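Local coordinates for Oxidored_FMN domain-containing protein ([Pseudomonas] geniculata N1, PDB 6L6J), which acts as an amine oxidase on 6-hydroxypseudooxynicotine, carrying FMN, a [4Fe-4S] cluster and ADP in a multidomain chain, at residues V428-L433 with Y531-V536; V525-Y530 with D556-T561. All blocks are in the same frame, centred on the assembly; numbering follows the deposited sequence.

In the fold
Interdomain and intradomain packing meet here around one helix. Interaction 1 joins the ADP-binding Rossmann-like region, through helix 426-430 and the turn after it, to Y532 and helix 533-542; all its touching residues are buried, and it pairs a carboxylate and a phenol beside apolar packing. Interaction 2 stays within the second alpha/beta domain, where the loop leaving strand 522-527 meets the loop after strand 547-552. It is only partly buried and relies on one backbone hydrogen bond and a proline against a tyrosine ring. The two are directly connected: Y531 and S558 make a probable hydrogen bond, and A534 of the helix packs on D527.

Interaction 1: V428-L433 with Y531-V536; sequences VRERRL and YYMAAV. With SO4 (sulfate ion), chain E.
E430 and Y532 face each other where the Rossmann-like ADP-binding region abuts the second alpha/beta domain: helix 426-430 and the turn that follows lie against helix 533-542. The contact illustrates how an interdomain seam can combine one buried polar bond with a small apolar patch. The E430 chain runs extended beyond CG and delivers OE1 to the phenol, where Y532 OH donates to E430 OE1 at 2.6 Å. The hydroxyl arrives on the syn side, 23° out of the carboxylate plane, while carboxylate and ring planes are turned 36° apart. The other oxygen, E430 OE2, is taken by a salt bridge to R426, an ADP-binding residue, so this glutamate links the domain seam to the nucleotide site; its positive neighbour probably favours the charged carboxylate. W439 packs edge-to-face with the Y532 ring.

Beside this bond the packing is apolar. M533, its chain bent at both chi2 and chi3, turns its methyl toward the acid, with M533 CE 4.1 Å from E430 CD. Its sulfur meets L433 crosswise, L433 CD1 lying 4.1 Å from M533 SD. L433 ends a type I turn begun at E430, and V536 closes the patch, its CG1 3.5 Å from L433 CB. L513 of helix 509-513 also touches E430 and L433.

The far side of 428-433 is different. There R432 is exposed and holds a sulfate, probably from the crystallisation liquor, at the edge of its guanidinium. E422 forms a salt bridge with its NH2, and R432 NH1 donates to V428 O at 2.7 Å. R432 NH2 adds a weak bond to sulfate O2 at 3.1 Å, and R432 NE donates to sulfate O2 at 2.7 Å, with an N-H...O angle of 153°.

Interaction 2: V525-Y530 with D556-T561; sequences VYDEDY and DPSPWT
With chi1 at -70°, the CG of Y530 stands anti to its own carbonyl carbon, turning one face of the ring to P559, while a positive phi of 84° helps direct the Y530 carbonyl toward the 556-561 loop. The pyrrolidine meets that face: P559 CG sits 4.2 Å from the Y530 ring centroid, a CH-pi contact 28° off the normal. The neighbouring P559 CD packs on Y530 CB at 3.6 Å. For the polar link, W560 N donates to Y530 O at 3.0 Å, almost in line with the carbonyl bond.

Each turn also exemplifies bracing by its own side chain. D527 OD1 accepts from Y530 N at 2.8 Å and from D529 N at 3.0 Å, both from one face of the carboxylate; the second bond forms an Asx turn at the end of the strand. Across the contact, S558 O receives both T561 N and T561 OG1, from opposite faces of its carbonyl plane, within a type I turn.

Several polar atoms have partners outside the two loops: Y550 OH bonds to D527 OD2 and to the backbone S558 N, S558 OG to Y531 O, and Y530 OH to T553 OG1. The contact bridges two loops that follow the parallel strands 522-527 and 547-552, with helix 533-542 touching D527 and S558 and helix 567-577 packing on P557 and T561.

Interaction 1: V428-L433 with Y531-V536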
# COMPACT_ATOMS: atom_id res chain seq x y z
N VAL A 428 8.50 -14.03 13.18
CA VAL A 428 9.83 -14.69 13.38
C VAL A 428 10.09 -15.58 12.17
O VAL A 428 11.11 -15.36 11.54
CB VAL A 428 9.93 -15.50 14.69
CG1 VAL A 428 11.02 -16.55 14.61
CG2 VAL A 428 10.16 -14.60 15.90
N ARG A 429 9.18 -16.51 11.85
CA ARG A 429 9.37 -17.53 10.77
C ARG A 429 8.92 -16.97 9.41
O ARG A 429 9.58 -17.29 8.42
CB ARG A 429 8.60 -18.80 11.09
CG ARG A 429 9.21 -19.62 12.21
CD ARG A 429 8.36 -20.83 12.56
NE ARG A 429 6.98 -20.46 12.84
CZ ARG A 429 5.93 -21.28 12.73
NH1 ARG A 429 6.10 -22.54 12.33
NH2 ARG A 429 4.71 -20.84 12.99
N GLU A 430 7.87 -16.16 9.36
CA GLU A 430 7.37 -15.57 8.08
C GLU A 430 8.45 -14.70 7.44
O GLU A 430 8.60 -14.79 6.20
CB GLU A 430 6.10 -14.72 8.27
CG GLU A 430 4.82 -15.53 8.33
CD GLU A 430 3.54 -14.73 8.11
OE1 GLU A 430 3.48 -13.95 7.15
OE2 GLU A 430 2.61 -14.87 8.92
N ARG A 431 9.15 -13.86 8.22
CA ARG A 431 10.15 -12.88 7.70
C ARG A 431 11.33 -13.62 7.05
O ARG A 431 12.00 -12.98 6.23
CB ARG A 431 10.69 -11.93 8.77
CG ARG A 431 11.69 -12.57 9.73
CD ARG A 431 12.00 -11.67 10.91
NE ARG A 431 12.68 -10.44 10.49
CZ ARG A 431 12.92 -9.39 11.28
NH1 ARG A 431 12.54 -9.39 12.55
NH2 ARG A 431 13.53 -8.33 10.79
N ARG A 432 11.53 -14.90 7.39
CA ARG A 432 12.61 -15.78 6.84
C ARG A 432 12.15 -16.55 5.59
O ARG A 432 13.01 -17.23 5.00
CB ARG A 432 13.07 -16.77 7.92
CG ARG A 432 13.97 -16.15 8.98
CD ARG A 432 13.90 -16.96 10.24
NE ARG A 432 14.92 -16.58 11.20
CZ ARG A 432 14.79 -15.65 12.15
NH1 ARG A 432 13.69 -14.92 12.27
NH2 ARG A 432 15.80 -15.42 12.99
N LEU A 433 10.87 -16.48 5.21
CA LEU A 433 10.38 -17.07 3.94
C LEU A 433 10.77 -16.17 2.77
O LEU A 433 10.88 -14.96 2.93
CB LEU A 433 8.86 -17.24 3.98
CG LEU A 433 8.32 -18.29 4.94
CD1 LEU A 433 6.80 -18.24 4.95
CD2 LEU A 433 8.82 -19.67 4.59
N TYR A 531 -4.15 -15.31 -0.58
CA TYR A 531 -3.16 -14.21 -0.41
C TYR A 531 -1.73 -14.72 -0.69
O TYR A 531 -1.56 -15.50 -1.62
CB TYR A 531 -3.48 -13.54 0.93
CG TYR A 531 -2.78 -12.24 1.20
CD1 TYR A 531 -2.16 -11.52 0.19
CD2 TYR A 531 -2.72 -11.72 2.48
CE1 TYR A 531 -1.47 -10.34 0.46
CE2 TYR A 531 -2.07 -10.53 2.75
CZ TYR A 531 -1.43 -9.83 1.74
OH TYR A 531 -0.78 -8.65 2.00
N TYR A 532 -0.73 -14.38 0.12
CA TYR A 532 0.71 -14.61 -0.19
C TYR A 532 1.23 -15.96 0.33
O TYR A 532 2.23 -16.43 -0.20
CB TYR A 532 1.54 -13.50 0.45
CG TYR A 532 1.44 -13.47 1.96
CD1 TYR A 532 0.46 -12.73 2.59
CD2 TYR A 532 2.34 -14.15 2.75
CE1 TYR A 532 0.37 -12.66 3.97
CE2 TYR A 532 2.27 -14.10 4.13
CZ TYR A 532 1.29 -13.35 4.75
OH TYR A 532 1.22 -13.30 6.11
N MET A 533 0.62 -16.54 1.36
CA MET A 533 1.25 -17.67 2.10
C MET A 533 1.49 -18.86 1.17
O MET A 533 2.54 -19.51 1.31
CB MET A 533 0.41 -18.13 3.28
CG MET A 533 1.04 -19.28 4.05
SD MET A 533 2.78 -19.01 4.53
CE MET A 533 2.56 -18.15 6.09
N ALA A 534 0.58 -19.16 0.27
CA ALA A 534 0.72 -20.32 -0.63
C ALA A 534 1.73 -20.00 -1.73
O ALA A 534 2.50 -20.92 -2.08
CB ALA A 534 -0.62 -20.73 -1.19
N ALA A 535 1.73 -18.78 -2.28
CA ALA A 535 2.66 -18.39 -3.36
C ALA A 535 4.07 -18.38 -2.77
O ALA A 535 5.04 -18.75 -3.48
CB ALA A 535 2.32 -17.05 -3.97
N VAL A 536 4.18 -18.01 -1.50
CA VAL A 536 5.49 -17.91 -0.82
C VAL A 536 6.03 -19.32 -0.58
O VAL A 536 7.25 -19.52 -0.76
CB VAL A 536 5.40 -17.03 0.45
CG1 VAL A 536 6.69 -17.01 1.25
CG2 VAL A 536 5.01 -15.61 0.09
S SO4 E . 18.57 -18.17 11.48
O1 SO4 E . 19.43 -17.08 11.96
O2 SO4 E . 17.18 -17.93 11.87
O3 SO4 E . 18.65 -18.23 10.02
O4 SO4 E . 19.03 -19.43 12.05

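Interaction 2: V525-Y530 with D556-T561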
# COMPACT_ATOMS: atom_id res chain seq x y z
N VAL A 525 0.83 -27.39 -4.02
CA VAL A 525 0.44 -26.36 -3.01
C VAL A 525 -0.97 -25.95 -3.36
O VAL A 525 -1.17 -25.51 -4.50
CB VAL A 525 1.40 -25.15 -2.98
CG1 VAL A 525 1.09 -24.23 -1.82
CG2 VAL A 525 2.85 -25.59 -2.91
N TYR A 526 -1.91 -26.20 -2.45
CA TYR A 526 -3.36 -25.94 -2.62
C TYR A 526 -3.68 -24.66 -1.86
O TYR A 526 -3.45 -24.62 -0.63
CB TYR A 526 -4.17 -27.14 -2.16
CG TYR A 526 -5.64 -27.09 -2.46
CD1 TYR A 526 -6.13 -26.78 -3.72
CD2 TYR A 526 -6.57 -27.43 -1.48
CE1 TYR A 526 -7.49 -26.78 -3.99
CE2 TYR A 526 -7.93 -27.44 -1.73
CZ TYR A 526 -8.39 -27.11 -2.99
OH TYR A 526 -9.73 -27.10 -3.21
N ASP A 527 -4.11 -23.64 -2.60
CA ASP A 527 -4.40 -22.28 -2.08
C ASP A 527 -5.91 -22.08 -1.99
O ASP A 527 -6.55 -21.92 -3.04
CB ASP A 527 -3.73 -21.22 -2.96
CG ASP A 527 -3.90 -19.82 -2.41
OD1 ASP A 527 -4.25 -19.72 -1.21
OD2 ASP A 527 -3.68 -18.86 -3.19
N GLU A 528 -6.43 -22.13 -0.76
CA GLU A 528 -7.80 -21.70 -0.37
C GLU A 528 -7.72 -20.49 0.58
O GLU A 528 -8.73 -20.18 1.24
CB GLU A 528 -8.52 -22.86 0.34
CG GLU A 528 -9.11 -23.87 -0.62
CD GLU A 528 -10.57 -23.63 -0.94
OE1 GLU A 528 -11.39 -23.72 -0.01
OE2 GLU A 528 -10.87 -23.33 -2.11
N ASP A 529 -6.54 -19.86 0.69
CA ASP A 529 -6.31 -18.65 1.51
C ASP A 529 -6.41 -17.41 0.61
O ASP A 529 -6.98 -16.43 1.08
CB ASP A 529 -4.95 -18.68 2.20
CG ASP A 529 -4.55 -17.35 2.79
OD1 ASP A 529 -4.99 -17.04 3.90
OD2 ASP A 529 -3.82 -16.62 2.10
N TYR A 530 -5.84 -17.48 -0.59
CA TYR A 530 -6.02 -16.49 -1.70
C TYR A 530 -5.08 -15.28 -1.53
O TYR A 530 -5.23 -14.28 -2.30
CB TYR A 530 -7.49 -16.01 -1.78
CG TYR A 530 -8.50 -17.03 -2.27
CD1 TYR A 530 -8.16 -18.35 -2.53
CD2 TYR A 530 -9.83 -16.67 -2.44
CE1 TYR A 530 -9.08 -19.27 -2.99
CE2 TYR A 530 -10.78 -17.58 -2.86
CZ TYR A 530 -10.41 -18.88 -3.14
OH TYR A 530 -11.36 -19.73 -3.62
N ASP A 556 -8.10 -16.77 -10.51
CA ASP A 556 -6.78 -16.12 -10.65
C ASP A 556 -5.88 -16.60 -9.52
O ASP A 556 -6.38 -16.87 -8.43
CB ASP A 556 -6.95 -14.60 -10.66
CG ASP A 556 -7.71 -14.09 -11.86
OD1 ASP A 556 -7.18 -14.20 -12.97
OD2 ASP A 556 -8.81 -13.61 -11.67
N PRO A 557 -4.55 -16.74 -9.76
CA PRO A 557 -3.61 -17.06 -8.69
C PRO A 557 -3.64 -15.92 -7.66
O PRO A 557 -3.67 -14.78 -8.06
CB PRO A 557 -2.25 -17.23 -9.38
CG PRO A 557 -2.40 -16.52 -10.71
CD PRO A 557 -3.87 -16.61 -11.06
N SER A 558 -3.66 -16.29 -6.37
CA SER A 558 -3.52 -15.41 -5.19
C SER A 558 -4.41 -14.18 -5.33
O SER A 558 -3.92 -13.05 -5.33
CB SER A 558 -2.08 -15.02 -4.98
OG SER A 558 -1.31 -16.17 -4.65
N PRO A 559 -5.74 -14.39 -5.45
CA PRO A 559 -6.69 -13.34 -5.87
C PRO A 559 -6.45 -11.97 -5.23
O PRO A 559 -6.53 -10.95 -5.93
CB PRO A 559 -8.03 -13.91 -5.43
CG PRO A 559 -7.85 -15.38 -5.63
CD PRO A 559 -6.43 -15.66 -5.19
N TRP A 560 -6.15 -11.97 -3.93
CA TRP A 560 -6.03 -10.73 -3.13
C TRP A 560 -4.92 -9.83 -3.72
O TRP A 560 -4.97 -8.59 -3.46
CB TRP A 560 -5.76 -11.05 -1.66
CG TRP A 560 -5.75 -9.81 -0.82
CD1 TRP A 560 -4.69 -9.25 -0.16
CD2 TRP A 560 -6.85 -8.91 -0.64
NE1 TRP A 560 -5.07 -8.08 0.44
CE2 TRP A 560 -6.39 -7.85 0.16
CE3 TRP A 560 -8.18 -8.92 -1.06
CZ2 TRP A 560 -7.24 -6.82 0.56
CZ3 TRP A 560 -9.00 -7.89 -0.69
CH2 TRP A 560 -8.53 -6.85 0.11
N THR A 561 -3.96 -10.43 -4.43
CA THR A 561 -2.79 -9.71 -5.01
C THR A 561 -3.24 -8.82 -6.17
O THR A 561 -2.50 -7.90 -6.49
CB THR A 561 -1.64 -10.66 -5.35
OG1 THR A 561 -2.04 -11.62 -6.32
CG2 THR A 561 -1.13 -11.37 -4.11